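Side-chain contacts in indole-3-acetic acid-amido synthetase GH3.15 (Arabidopsis thaliana, PDB 6E1Q), which catalyses the ATP-dependent conjugation of glutamine, and possibly cysteine, to the auxin precursor indole-3-butyric acid: residues 64-67 and 68-71; 444-447 and 448-452; 494-497 and 498-501; 549-552 and 553-556. One frame throughout, in Å; residues are numbered along the deposited sequence. Where two conformers were deposited one is given.

Contact 1: 64-67 and 68-71; sequences VVTY and EDIR
The N-terminus of helix 67-78 is closed here by the N-cap residue Thr66 and by Asp69, three positions on. Asp69 turns its carboxylate back, and its OD2 takes the backbone N-H of Thr66 in a nearly straight bond (Thr66 N to Asp69 OD2 2.9 Å, 175° at the hydrogen), met on the anti side. This is the half of a capping box that the third helical residue supplies. Thr66 OG1 stands 3.1 Å from Asp69 OD2 and could instead turn to Glu68 OE2 in the conformer given, one of two; either bond would be weak, and which takes the proton is not settled. A hydrophobic staple spans the cap, with Val65 CG2 meeting Ile70 CG2 at 4.0 Å and Tyr44 of helix 43-49 touching both residues. Tyr67 has CG anti to its backbone N (chi1 -174°), which swings the ring out to where it crosses the Arg71 chain at a slant, Tyr67 CE2 lying 3.8 Å from Arg71 CG. Its hydroxyl bonds to Leu107 N of strand 105-111, and its side chain comes within about 5 Å of that of Glu330 in the ATP site. The helix start would probably favour the charged form of Asp69, whose OD2 already holds the Thr66 N-H.

Contact 2: 444-447 and 448-452; sequences LLKA and VTNAK
Asn450 reaches back one helical turn to Lys446 on helix 441-452, and its side chain can be followed outward. Asn450 CB rests near two backbone carbonyls of the previous turn, 3.5 Å from Ala447 O and slightly farther from Lys446 O. The first torsion puts CG anti to the carbonyl carbon (chi1 -69°), which brings Asn450 CG to 3.4 Å from Lys446 O and keeps the amide close to the helix wall. At the tip, Asn450 OD1 receives Lys446 NZ at 3.2 Å, in the carbonyl plane and on a lone pair (C=O...donor angle 125°). The lysine gets there because its otherwise extended chain bends at the last torsion and drops the ammonium toward the amide. OD1 also bonds to Ser510 OG of helix 497-510. With a leucine in place of Asn450, Lys446 NZ and the Ser510 hydroxyl would probably both lose this partner, and the lysine end would be freer to swing.

Elsewhere on the helix, Leu444 CD1 meets Val448 CG2 at 4.1 Å, and both residues lie against strand 461-470. Ala447 and Ala451 present small methyls to Val507 of helix 497-510, while Thr449 OG1 bonds to Gln307. The Asn450 amide oxygen thus has two polar partners, one of them probably charged, and the ammonium would probably polarise its C=O.

Contact 3: 494-497 and 498-501; sequences EPNR and DVME
Asn496 OD1 accepts the backbone N-H of Val499, with 2.8 Å between Asn496 OD1 and Val499 N, and that bond caps the first turn of helix 497-510. It is fairly straight (166° at the hydrogen), with the donor tilted 33° from the amide's carbonyl plane. The asparagine reaches this N-H because CG sits between the backbone N and the carbonyl carbon (chi1 79°). Later amides are served by main-chain oxygens: Met500 N bonds to Asn496 O at 3.2 Å and Glu501 N to Arg497 O at 2.8 Å.

The charged pair is looser. Arg497 NH1 stands 4.1 Å from Glu501 OE2, beyond a salt bridge, although the carboxylate oxygen lies at the guanidinium's edge with the two planes almost perpendicular. A water donates to Glu501 OE2 at 2.8 Å; its link to Arg497 NH1 is weak and doubtful. Arg497 NH2 has a weak bond to Glu577 O, and Glu501 OE2 a long, weak ion pair with Arg581.

On the inner side, Pro495 CG presses on Met500 CG at 3.6 Å, and Met500 continues toward Trp482, Ile530 and Phe578 on the strands beneath. Pro495 and Met500, on either side of the Asn496 N-cap, make a hydrophobic staple at the start of helix 497-510.

Contact 4: 549-552 and 553-556; sequences GSSV and SQYK
The flat amide of Gln554 is met at its edge: Ser551 OG gives its proton to Gln554 OE1 at 3.0 Å, in the carbonyl plane and on a lone pair, while NE2 bonds to Thr96 O. The peptide carbonyl of Val552 is approached differently, since Tyr555 N lies above its plane, 71° out of it, at 3.3 Å from Val552 O. The Tyr555 ring leads away from residues 549-552 and packs on Leu541, Met542 and Phe545 of helix 537-547.

The Tyr555 N to Val552 O bond closes a type I beta turn, Val552 to Tyr555, shortly after the Schellman motif with Gly549 that ends that helix. Ser551, just before the turn, has OG anti to its backbone N (chi1 153°), which turns the hydroxyl toward Gln554; Ser551 OG also accepts from Gln554 N at 3.1 Å. A valine in place of Ser551 would probably leave Gln554 N without this acceptor and Gln554 OE1 without this donor, so that the amide would be held mainly through NE2 at Thr96 O.

Gln554's side chain lies about 4 Å from that of the ATP-binding Ser98. On the turn's backbone, a water donates to Val552 O at 3.2 Å and to Tyr555 O at 2.6 Å.

How the contacts relate
Along the chain the contacts come in numerical order: contact 1 in the N-terminal GH3 domain, the other three in the C-terminal domain. Contacts 2 and 3 are neighbours, their centres about 16 Å apart; helices 441-452 and 497-510 pack together on the sheet of strands 461-470, 477-485, 529-533 and 574-579. Contact 4 belongs to the loop after helix 537-547, about 25 Å between centres from contact 2 and 24 Å from contact 1. Contact 3, far from the ATP and substrate sites, lies about 47 Å from contact 1, centre to centre. Contacts 1 and 4 thus bring both domains near the ATP site, while contacts 2 and 3 belong to the helical layer on the C-terminal sheet.

Contact 1: 64-67 and 68-71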
loop_
_atom_site.group_PDB
_atom_site.type_symbol
_atom_site.label_atom_id
_atom_site.label_comp_id
_atom_site.label_asym_id
_atom_site.label_seq_id
_atom_site.Cartn_x
_atom_site.Cartn_y
_atom_site.Cartn_z
ATOM N N VAL A 64 -2.591 -16.727 -20.312
ATOM C CA VAL A 64 -2.748 -15.797 -19.200
ATOM C C VAL A 64 -2.516 -16.575 -17.912
ATOM O O VAL A 64 -3.196 -17.571 -17.652
ATOM C CB VAL A 64 -4.136 -15.137 -19.219
ATOM C CG1 VAL A 64 -4.246 -14.099 -18.109
ATOM C CG2 VAL A 64 -4.387 -14.493 -20.574
ATOM N N VAL A 65 -1.562 -16.118 -17.101
ATOM C CA VAL A 65 -1.077 -16.906 -15.982
ATOM C C VAL A 65 -1.184 -16.109 -14.693
ATOM O O VAL A 65 -1.330 -14.885 -14.701
ATOM C CB VAL A 65 0.377 -17.361 -16.201
ATOM C CG1 VAL A 65 0.453 -18.265 -17.404
ATOM C CG2 VAL A 65 1.289 -16.144 -16.370
ATOM N N THR A 66 -1.115 -16.836 -13.578
ATOM C CA THR A 66 -0.954 -16.280 -12.242
ATOM C C THR A 66 0.445 -16.600 -11.735
ATOM O O THR A 66 1.179 -17.383 -12.340
ATOM C CB THR A 66 -1.975 -16.852 -11.259
ATOM O OG1 THR A 66 -1.812 -18.276 -11.193
ATOM C CG2 THR A 66 -3.402 -16.500 -11.674
ATOM N N TYR A 67 0.795 -16.003 -10.588
ATOM C CA TYR A 67 2.058 -16.329 -9.934
ATOM C C TYR A 67 2.194 -17.830 -9.722
ATOM O O TYR A 67 3.277 -18.398 -9.925
ATOM C CB TYR A 67 2.174 -15.606 -8.597
ATOM C CG TYR A 67 3.534 -15.807 -7.969
ATOM C CD1 TYR A 67 4.612 -15.034 -8.360
ATOM C CD2 TYR A 67 3.753 -16.811 -7.020
ATOM C CE1 TYR A 67 5.867 -15.218 -7.797
ATOM C CE2 TYR A 67 5.008 -17.003 -6.452
ATOM C CZ TYR A 67 6.059 -16.194 -6.851
ATOM O OH TYR A 67 7.308 -16.345 -6.314
ATOM N N GLU A 68 1.098 -18.494 -9.348
ATOM C CA GLU A 68 1.147 -19.934 -9.110
ATOM C C GLU A 68 1.644 -20.691 -10.338
ATOM O O GLU A 68 2.374 -21.680 -10.211
ATOM C CB GLU A 68 -0.234 -20.447 -8.705
ATOM C CG GLU A 68 -0.663 -20.117 -7.286
ATOM C CD GLU A 68 -0.826 -18.627 -7.029
ATOM O OE1 GLU A 68 -0.729 -18.241 -5.852
ATOM O OE2 GLU A 68 -1.054 -17.844 -7.980
ATOM N N ASP A 69 1.261 -20.247 -11.538
ATOM C CA ASP A 69 1.623 -21.010 -12.731
ATOM C C ASP A 69 3.097 -20.853 -13.081
ATOM O O ASP A 69 3.669 -21.728 -13.733
ATOM C CB ASP A 69 0.777 -20.588 -13.940
ATOM C CG ASP A 69 -0.716 -20.681 -13.689
ATOM O OD1 ASP A 69 -1.205 -21.743 -13.240
ATOM O OD2 ASP A 69 -1.405 -19.672 -13.960
ATOM N N ILE A 70 3.722 -19.738 -12.713
ATOM C CA ILE A 70 5.094 -19.485 -13.127
ATOM C C ILE A 70 6.083 -19.539 -11.970
ATOM O O ILE A 70 7.279 -19.297 -12.184
ATOM C CB ILE A 70 5.205 -18.151 -13.895
ATOM C CG1 ILE A 70 4.595 -16.989 -13.114
ATOM C CG2 ILE A 70 4.470 -18.261 -15.228
ATOM C CD1 ILE A 70 5.556 -16.259 -12.228
ATOM N N ARG A 71 5.638 -19.886 -10.759
ATOM C CA ARG A 71 6.550 -19.890 -9.617
ATOM C C ARG A 71 7.763 -20.791 -9.848
ATOM O O ARG A 71 8.868 -20.493 -9.358
ATOM C CB ARG A 71 5.800 -20.331 -8.364
ATOM C CG ARG A 71 6.649 -20.411 -7.110
ATOM C CD ARG A 71 5.813 -20.905 -5.936
ATOM N NE ARG A 71 6.598 -20.899 -4.705
ATOM C CZ ARG A 71 6.160 -21.367 -3.545
ATOM N NH1 ARG A 71 4.935 -21.887 -3.456
ATOM N NH2 ARG A 71 6.948 -21.314 -2.476
#

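Contact 2: 444-447 and 448-452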
loop_
_atom_site.group_PDB
_atom_site.type_symbol
_atom_site.label_atom_id
_atom_site.label_comp_id
_atom_site.label_asym_id
_atom_site.label_seq_id
_atom_site.Cartn_x
_atom_site.Cartn_y
_atom_site.Cartn_z
ATOM N N LEU A 444 -17.043 -6.043 2.027
ATOM C CA LEU A 444 -16.973 -5.872 3.480
ATOM C C LEU A 444 -16.507 -4.462 3.844
ATOM O O LEU A 444 -17.027 -3.852 4.784
ATOM C CB LEU A 444 -16.039 -6.927 4.091
ATOM C CG LEU A 444 -15.823 -6.767 5.597
ATOM C CD1 LEU A 444 -17.147 -6.899 6.307
ATOM C CD2 LEU A 444 -14.811 -7.775 6.131
ATOM N N LEU A 445 -15.528 -3.932 3.101
ATOM C CA LEU A 445 -15.052 -2.566 3.331
ATOM C C LEU A 445 -16.160 -1.539 3.098
ATOM O O LEU A 445 -16.331 -0.594 3.882
ATOM C CB LEU A 445 -13.850 -2.291 2.420
ATOM C CG LEU A 445 -12.529 -2.967 2.820
ATOM C CD1 LEU A 445 -11.504 -2.953 1.678
ATOM C CD2 LEU A 445 -11.926 -2.278 4.052
ATOM N N LYS A 446 -16.915 -1.689 2.007
ATOM C CA LYS A 446 -17.987 -0.729 1.766
ATOM C C LYS A 446 -19.075 -0.852 2.825
ATOM O O LYS A 446 -19.623 0.162 3.280
ATOM C CB LYS A 446 -18.575 -0.907 0.365
ATOM C CG LYS A 446 -19.794 -0.008 0.156
ATOM C CD LYS A 446 -20.169 0.213 -1.303
ATOM C CE LYS A 446 -21.258 1.288 -1.415
ATOM N NZ LYS A 446 -22.523 0.912 -0.698
ATOM N N ALA A 447 -19.376 -2.085 3.255
ATOM C CA ALA A 447 -20.374 -2.290 4.303
ATOM C C ALA A 447 -19.971 -1.593 5.598
ATOM O O ALA A 447 -20.785 -0.917 6.233
ATOM C CB ALA A 447 -20.570 -3.786 4.544
ATOM N N VAL A 448 -18.709 -1.762 6.007
ATOM C CA VAL A 448 -18.214 -1.158 7.245
ATOM C C VAL A 448 -18.157 0.361 7.116
ATOM O O VAL A 448 -18.484 1.091 8.056
ATOM C CB VAL A 448 -16.834 -1.754 7.598
ATOM C CG1 VAL A 448 -16.100 -0.878 8.597
ATOM C CG2 VAL A 448 -16.983 -3.176 8.129
ATOM N N THR A 449 -17.761 0.857 5.942
ATOM C CA THR A 449 -17.874 2.285 5.634
ATOM C C THR A 449 -19.291 2.806 5.847
ATOM O O THR A 449 -19.495 3.842 6.495
ATOM C CB THR A 449 -17.424 2.526 4.192
ATOM O OG1 THR A 449 -16.005 2.336 4.105
ATOM C CG2 THR A 449 -17.795 3.942 3.708
ATOM N N ASN A 450 -20.288 2.119 5.271
ATOM C CA ASN A 450 -21.675 2.531 5.480
ATOM C C ASN A 450 -22.040 2.503 6.951
ATOM O O ASN A 450 -22.684 3.430 7.457
ATOM C CB ASN A 450 -22.641 1.626 4.712
ATOM C CG ASN A 450 -22.552 1.800 3.209
ATOM O OD1 ASN A 450 -22.887 0.885 2.449
ATOM N ND2 ASN A 450 -22.127 2.972 2.773
ATOM N N ALA A 451 -21.649 1.439 7.658
ATOM C CA ALA A 451 -22.080 1.316 9.049
ATOM C C ALA A 451 -21.359 2.309 9.951
ATOM O O ALA A 451 -21.961 2.856 10.879
ATOM C CB ALA A 451 -21.866 -0.112 9.548
ATOM N N LYS A 452 -20.069 2.550 9.718
ATOM C CA LYS A 452 -19.350 3.396 10.676
ATOM C C LYS A 452 -19.804 4.850 10.608
ATOM O O LYS A 452 -19.642 5.592 11.585
ATOM C CB LYS A 452 -17.843 3.290 10.456
ATOM C CG LYS A 452 -17.326 4.016 9.196
ATOM C CD LYS A 452 -15.804 3.898 9.100
ATOM C CE LYS A 452 -15.253 4.563 7.857
ATOM N NZ LYS A 452 -13.752 4.514 7.826
#

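Contact 3: 494-497 and 498-501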
loop_
_atom_site.group_PDB
_atom_site.type_symbol
_atom_site.label_atom_id
_atom_site.label_comp_id
_atom_site.label_asym_id
_atom_site.label_seq_id
_atom_site.Cartn_x
_atom_site.Cartn_y
_atom_site.Cartn_z
ATOM N N GLU A 494 -18.537 5.677 25.091
ATOM C CA GLU A 494 -19.153 4.374 24.853
ATOM C C GLU A 494 -20.380 4.529 23.972
ATOM O O GLU A 494 -21.180 5.444 24.215
ATOM C CB GLU A 494 -19.535 3.710 26.181
ATOM C CG GLU A 494 -20.148 2.323 26.047
ATOM C CD GLU A 494 -20.396 1.652 27.391
ATOM O OE1 GLU A 494 -21.419 1.962 28.035
ATOM O OE2 GLU A 494 -19.552 0.824 27.806
ATOM N N PRO A 495 -20.573 3.675 22.963
ATOM C CA PRO A 495 -21.748 3.810 22.095
ATOM C C PRO A 495 -22.975 3.167 22.723
ATOM O O PRO A 495 -22.890 2.117 23.364
ATOM C CB PRO A 495 -21.329 3.064 20.821
ATOM C CG PRO A 495 -20.436 1.985 21.328
ATOM C CD PRO A 495 -19.724 2.540 22.553
ATOM N N ASN A 496 -24.130 3.805 22.540
ATOM C CA ASN A 496 -25.349 3.198 23.051
ATOM C C ASN A 496 -25.702 1.954 22.230
ATOM O O ASN A 496 -25.262 1.779 21.089
ATOM C CB ASN A 496 -26.493 4.223 23.103
ATOM C CG ASN A 496 -27.148 4.475 21.747
ATOM O OD1 ASN A 496 -27.741 3.579 21.140
ATOM N ND2 ASN A 496 -27.089 5.730 21.297
ATOM N N ARG A 497 -26.487 1.061 22.842
ATOM C CA ARG A 497 -26.712 -0.239 22.220
ATOM C C ARG A 497 -27.576 -0.117 20.970
ATOM O O ARG A 497 -27.356 -0.855 20.000
ATOM C CB ARG A 497 -27.326 -1.215 23.231
ATOM C CG ARG A 497 -28.100 -2.384 22.612
ATOM C CD ARG A 497 -28.116 -3.632 23.513
ATOM N NE ARG A 497 -26.831 -3.866 24.175
ATOM C CZ ARG A 497 -25.969 -4.840 23.866
ATOM N NH1 ARG A 497 -26.229 -5.695 22.886
ATOM N NH2 ARG A 497 -24.830 -4.957 24.538
ATOM N N ASP A 498 -28.519 0.831 20.950
ATOM C CA ASP A 498 -29.388 1.002 19.788
ATOM C C ASP A 498 -28.587 1.360 18.542
ATOM O O ASP A 498 -28.780 0.766 17.474
ATOM C CB ASP A 498 -30.453 2.077 20.048
ATOM C CG ASP A 498 -31.531 1.626 21.037
ATOM O OD1 ASP A 498 -32.122 0.540 20.862
ATOM O OD2 ASP A 498 -31.811 2.384 21.979
ATOM N N VAL A 499 -27.688 2.337 18.646
ATOM C CA VAL A 499 -26.885 2.679 17.478
ATOM C C VAL A 499 -25.980 1.506 17.074
ATOM O O VAL A 499 -25.867 1.193 15.884
ATOM C CB VAL A 499 -26.110 3.989 17.720
ATOM C CG1 VAL A 499 -25.084 3.824 18.806
ATOM C CG2 VAL A 499 -25.459 4.458 16.427
ATOM N N MET A 500 -25.358 0.808 18.041
ATOM C CA MET A 500 -24.512 -0.344 17.696
ATOM C C MET A 500 -25.310 -1.421 16.982
ATOM O O MET A 500 -24.829 -2.019 16.015
ATOM C CB MET A 500 -23.836 -0.936 18.949
ATOM C CG MET A 500 -22.661 -0.115 19.467
ATOM S SD MET A 500 -21.597 0.435 18.103
ATOM C CE MET A 500 -20.882 -1.123 17.554
ATOM N N GLU A 501 -26.541 -1.666 17.433
ATOM C CA GLU A 501 -27.362 -2.681 16.788
ATOM C C GLU A 501 -27.739 -2.261 15.371
ATOM O O GLU A 501 -27.805 -3.100 14.462
ATOM C CB GLU A 501 -28.599 -2.961 17.642
ATOM C CG GLU A 501 -28.268 -3.721 18.936
ATOM C CD GLU A 501 -29.499 -4.046 19.794
ATOM O OE1 GLU A 501 -30.446 -3.227 19.864
ATOM O OE2 GLU A 501 -29.510 -5.135 20.410
HETATM O O HOH W 1 -27.159 -6.632 20.805
#

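Contact 4: 549-552 and 553-556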
loop_
_atom_site.group_PDB
_atom_site.type_symbol
_atom_site.label_atom_id
_atom_site.label_comp_id
_atom_site.label_asym_id
_atom_site.label_seq_id
_atom_site.Cartn_x
_atom_site.Cartn_y
_atom_site.Cartn_z
ATOM N N GLY A 549 7.145 -13.075 11.744
ATOM C CA GLY A 549 7.870 -12.871 10.505
ATOM C C GLY A 549 7.242 -11.902 9.524
ATOM O O GLY A 549 7.840 -11.652 8.469
ATOM N N SER A 550 6.066 -11.347 9.818
ATOM C CA SER A 550 5.487 -10.350 8.925
ATOM C C SER A 550 6.413 -9.150 8.784
ATOM O O SER A 550 7.034 -8.700 9.752
ATOM C CB SER A 550 4.121 -9.875 9.427
ATOM O OG SER A 550 3.174 -10.906 9.319
ATOM N N SER A 551 6.499 -8.631 7.561
ATOM C CA SER A 551 7.284 -7.431 7.305
ATOM C C SER A 551 6.626 -6.229 7.992
ATOM O O SER A 551 5.414 -6.013 7.871
ATOM C CB SER A 551 7.410 -7.228 5.789
ATOM O OG SER A 551 7.582 -5.874 5.421
ATOM N N VAL A 552 7.418 -5.464 8.744
ATOM C CA VAL A 552 6.875 -4.298 9.450
ATOM C C VAL A 552 6.356 -3.254 8.461
ATOM O O VAL A 552 5.248 -2.718 8.604
ATOM C CB VAL A 552 7.945 -3.690 10.370
ATOM C CG1 VAL A 552 7.359 -2.509 11.127
ATOM C CG2 VAL A 552 8.515 -4.751 11.310
ATOM N N SER A 553 7.158 -2.937 7.441
ATOM C CA SER A 553 6.832 -1.873 6.497
ATOM C C SER A 553 5.745 -2.279 5.520
ATOM O O SER A 553 5.147 -1.420 4.874
ATOM C CB SER A 553 8.081 -1.481 5.717
ATOM O OG SER A 553 8.597 -2.606 5.024
ATOM N N GLN A 554 5.506 -3.572 5.363
ATOM C CA GLN A 554 4.451 -4.029 4.483
ATOM C C GLN A 554 3.220 -4.462 5.258
ATOM O O GLN A 554 2.261 -4.944 4.656
ATOM C CB GLN A 554 4.970 -5.164 3.594
ATOM C CG GLN A 554 5.942 -4.692 2.501
ATOM C CD GLN A 554 6.757 -5.830 1.866
ATOM O OE1 GLN A 554 7.401 -6.618 2.560
ATOM N NE2 GLN A 554 6.737 -5.901 0.541
ATOM N N TYR A 555 3.213 -4.288 6.581
ATOM C CA TYR A 555 2.086 -4.781 7.366
ATOM C C TYR A 555 0.825 -3.976 7.074
ATOM O O TYR A 555 0.848 -2.739 7.058
ATOM C CB TYR A 555 2.387 -4.736 8.864
ATOM C CG TYR A 555 1.212 -5.233 9.678
ATOM C CD1 TYR A 555 1.077 -6.593 9.977
ATOM C CD2 TYR A 555 0.220 -4.357 10.118
ATOM C CE1 TYR A 555 -0.018 -7.064 10.713
ATOM C CE2 TYR A 555 -0.871 -4.817 10.849
ATOM C CZ TYR A 555 -0.983 -6.175 11.145
ATOM O OH TYR A 555 -2.069 -6.646 11.875
ATOM N N LYS A 556 -0.281 -4.687 6.854
ATOM C CA LYS A 556 -1.610 -4.100 6.810
ATOM C C LYS A 556 -2.512 -4.912 7.718
ATOM O O LYS A 556 -2.378 -6.134 7.806
ATOM C CB LYS A 556 -2.212 -4.099 5.391
ATOM C CG LYS A 556 -1.226 -3.901 4.259
ATOM C CD LYS A 556 -1.947 -4.010 2.920
ATOM C CE LYS A 556 -1.011 -4.422 1.807
ATOM N NZ LYS A 556 -1.039 -3.472 0.672
HETATM O O HOH W 2 2.751 -1.001 7.648
#